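Local coordinates for L-amino acid deaminase (Proteus vulgaris, PDB 5I39), which probably acts as a membrane-bound, FAD-dependent oxidoreductase that deaminates L-amino acids, at residues V57-S62 against T387-L392. Sequence-based numbering, arbitrary orientation.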
ATOM      1  N   VAL A  57      -5.072  16.460   9.995  1.00  8.47           N
ATOM      2  CA  VAL A  57      -5.688  16.745  11.295  1.00  9.40           C
ATOM      3  C   VAL A  57      -4.616  17.041  12.351  1.00  9.24           C
ATOM      4  O   VAL A  57      -4.802  17.916  13.196  1.00  9.91           O
ATOM      5  CB  VAL A  57      -6.639  15.613  11.744  1.00 10.41           C
ATOM      6  CG1 VAL A  57      -7.052  15.767  13.203  1.00 12.16           C
ATOM      7  CG2 VAL A  57      -7.869  15.584  10.855  1.00 10.79           C
ATOM      8  N   GLU A  58      -3.482  16.351  12.287  1.00  9.09           N
ATOM      9  CA  GLU A  58      -2.366  16.651  13.189  1.00  9.40           C
ATOM     10  C   GLU A  58      -1.826  18.073  13.035  1.00  9.52           C
ATOM     11  O   GLU A  58      -1.268  18.621  13.980  1.00 10.06           O
ATOM     12  CB  GLU A  58      -1.236  15.658  12.981  1.00  9.78           C
ATOM     13  CG  GLU A  58      -1.576  14.267  13.478  1.00 10.47           C
ATOM     14  CD  GLU A  58      -0.558  13.224  13.083  1.00 12.19           C
ATOM     15  OE1 GLU A  58       0.290  13.495  12.206  1.00 13.58           O
ATOM     16  OE2 GLU A  58      -0.617  12.114  13.652  1.00 13.20           O
ATOM     17  N   ARG A  59      -1.994  18.655  11.845  1.00  9.50           N
ATOM     18  CA  ARG A  59      -1.630  20.048  11.572  1.00 10.21           C
ATOM     19  C   ARG A  59      -2.716  21.067  11.949  1.00 11.10           C
ATOM     20  O   ARG A  59      -2.558  22.258  11.686  1.00 13.40           O
ATOM     21  CB  ARG A  59      -1.264  20.205  10.096  1.00 10.42           C
ATOM     22  CG  ARG A  59      -0.141  19.294   9.655  1.00 10.61           C
ATOM     23  CD  ARG A  59       0.247  19.552   8.214  1.00 11.16           C
ATOM     24  NE  ARG A  59       1.059  18.453   7.687  1.00 11.58           N
ATOM     25  CZ  ARG A  59       2.077  18.559   6.828  1.00 11.09           C
ATOM     26  NH1 ARG A  59       2.499  19.738   6.363  1.00 11.49           N
ATOM     27  NH2 ARG A  59       2.698  17.453   6.431  1.00 11.53           N
ATOM     28  N   GLY A  60      -3.805  20.612  12.566  1.00 10.76           N
ATOM     29  CA  GLY A  60      -4.859  21.494  13.064  1.00 11.60           C
ATOM     30  C   GLY A  60      -5.987  21.782  12.090  1.00 11.77           C
ATOM     31  O   GLY A  60      -6.794  22.676  12.335  1.00 13.72           O
ATOM     32  N   LEU A  61      -6.064  21.023  10.997  1.00 10.93           N
ATOM     33  CA  LEU A  61      -7.077  21.243   9.962  1.00 10.97           C
ATOM     34  C   LEU A  61      -8.231  20.266  10.117  1.00 10.89           C
ATOM     35  O   LEU A  61      -8.017  19.100  10.434  1.00 11.32           O
ATOM     36  CB  LEU A  61      -6.449  21.075   8.580  1.00 11.70           C
ATOM     37  CG  LEU A  61      -5.317  22.057   8.269  1.00 12.99           C
ATOM     38  CD1 LEU A  61      -4.530  21.610   7.048  1.00 13.85           C
ATOM     39  CD2 LEU A  61      -5.849  23.470   8.079  1.00 14.53           C
ATOM     40  N   SER A  62      -9.454  20.742   9.899  1.00 10.65           N
ATOM     41  CA  SER A  62     -10.605  19.845   9.806  1.00 10.61           C
ATOM     42  C   SER A  62     -10.591  19.136   8.451  1.00 10.40           C
ATOM     43  O   SER A  62     -10.248  19.732   7.421  1.00 10.25           O
ATOM     44  CB  SER A  62     -11.913  20.602  10.004  1.00 11.37           C
ATOM     45  OG  SER A  62     -12.101  21.567   8.991  1.00 11.67           O
ATOM     46  N   THR A 387       2.090  14.752   0.552  1.00  8.09           N
ATOM     47  CA  THR A 387       0.871  15.301  -0.033  1.00  8.20           C
ATOM     48  C   THR A 387       0.423  16.542   0.731  1.00  8.26           C
ATOM     49  O   THR A 387       0.093  17.566   0.130  1.00  8.54           O
ATOM     50  CB  THR A 387      -0.243  14.246  -0.042  1.00  8.25           C
ATOM     51  OG1 THR A 387       0.155  13.151  -0.872  1.00  8.44           O
ATOM     52  CG2 THR A 387      -1.537  14.810  -0.582  1.00  8.61           C
ATOM     53  N   ALA A 388       0.414  16.448   2.056  1.00  8.19           N
ATOM     54  CA  ALA A 388       0.063  17.587   2.897  1.00  8.64           C
ATOM     55  C   ALA A 388       1.061  18.740   2.731  1.00  8.53           C
ATOM     56  O   ALA A 388       0.652  19.899   2.646  1.00  9.10           O
ATOM     57  CB  ALA A 388      -0.045  17.160   4.351  1.00  8.86           C
ATOM     58  N   ASP A 389       2.354  18.424   2.662  1.00  8.49           N
ATOM     59  CA  ASP A 389       3.384  19.446   2.431  1.00  8.95           C
ATOM     60  C   ASP A 389       3.121  20.194   1.125  1.00  8.89           C
ATOM     61  O   ASP A 389       3.179  21.425   1.081  1.00  9.33           O
ATOM     62  CB  ASP A 389       4.789  18.833   2.356  1.00  9.03           C
ATOM     63  CG  ASP A 389       5.273  18.247   3.674  1.00  9.44           C
ATOM     64  OD1 ASP A 389       4.716  18.573   4.741  1.00  9.73           O
ATOM     65  OD2 ASP A 389       6.239  17.457   3.621  1.00 10.26           O
ATOM     66  N   LEU A 390       2.832  19.448   0.063  1.00  8.66           N
ATOM     67  CA  LEU A 390       2.556  20.054  -1.241  1.00  9.10           C
ATOM     68  C   LEU A 390       1.291  20.899  -1.216  1.00  9.41           C
ATOM     69  O   LEU A 390       1.274  22.007  -1.752  1.00 10.25           O
ATOM     70  CB  LEU A 390       2.455  18.988  -2.328  1.00  9.60           C
ATOM     71  CG  LEU A 390       3.752  18.250  -2.667  1.00 10.72           C
ATOM     72  CD1 LEU A 390       3.460  17.136  -3.658  1.00 11.27           C
ATOM     73  CD2 LEU A 390       4.810  19.182  -3.227  1.00 12.36           C
ATOM     74  N   LEU A 391       0.244  20.391  -0.573  1.00  9.13           N
ATOM     75  CA  LEU A 391      -1.009  21.135  -0.445  1.00  9.57           C
ATOM     76  C   LEU A 391      -0.798  22.477   0.250  1.00  9.84           C
ATOM     77  O   LEU A 391      -1.338  23.498  -0.172  1.00 10.75           O
ATOM     78  CB  LEU A 391      -2.033  20.311   0.338  1.00  9.53           C
ATOM     79  CG  LEU A 391      -3.410  20.947   0.581  1.00 10.20           C
ATOM     80  CD1 LEU A 391      -4.155  21.174  -0.729  1.00 10.91           C
ATOM     81  CD2 LEU A 391      -4.226  20.084   1.530  1.00 10.77           C
ATOM     82  N   LEU A 392      -0.003  22.457   1.313  1.00  9.54           N
ATOM     83  CA  LEU A 392       0.161  23.613   2.184  1.00 10.08           C
ATOM     84  C   LEU A 392       1.348  24.503   1.816  1.00 10.08           C
ATOM     85  O   LEU A 392       1.533  25.557   2.424  1.00 10.86           O
ATOM     86  CB  LEU A 392       0.257  23.136   3.638  1.00 10.68           C
ATOM     87  CG  LEU A 392      -0.960  22.327   4.117  1.00 11.23           C
ATOM     88  CD1 LEU A 392      -0.716  21.745   5.499  1.00 12.18           C
ATOM     89  CD2 LEU A 392      -2.247  23.143   4.110  1.00 11.29           C
TER
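Arg59 reaches across from the end of helix 47-58 to Asp389 on helix 376-392. Its CB points toward that helix. CG stands anti to the carbonyl carbon (chi1 -57°), and the chain then runs extended to NE, which carries the charged end over to the second helix. Arg59 CD is the first atom to touch, 3.6 Å from CD1 of Leu392. Arg59 NE lies 3.7 Å from the CB of Ala388. That methyl sits over one face of the guanidinium, off-centre toward its rim, and also meets CZ. NH1 and NH2 then grip Asp389 end-on in a salt bridge. Both bonds end on Asp389 OD1, 3.0 Å from Arg59 NH1 and 2.9 Å from Arg59 NH2. OD1 lies in the guanidinium plane, but the two flat groups are turned 57° apart. NH1 meets OD1 nearly along its C-O bond, while NH2 comes from above the carboxylate plane. Asn55 OD1 also accepts from NH2, and Asp389 OD2 accepts from the backbone N of Val397, so the pair is held from both ends. Leu61 adds an apolar contact on Leu392, away from the salt bridge. Leu61 CD1 meets CD2 of Leu392 tip to tip at 4.0 Å. Gly60, between Arg59 and Leu61, has positive phi and closes helix 47-58 in a Schellman motif. The chain then turns into strand 63-66. Strand 40-43, helix 47-58 and strand 63-66 form the first beta-alpha-beta unit of a Rossmann-type FAD-binding domain, and the contact ties the C-terminal end of its helix to helix 376-392, away from the FAD.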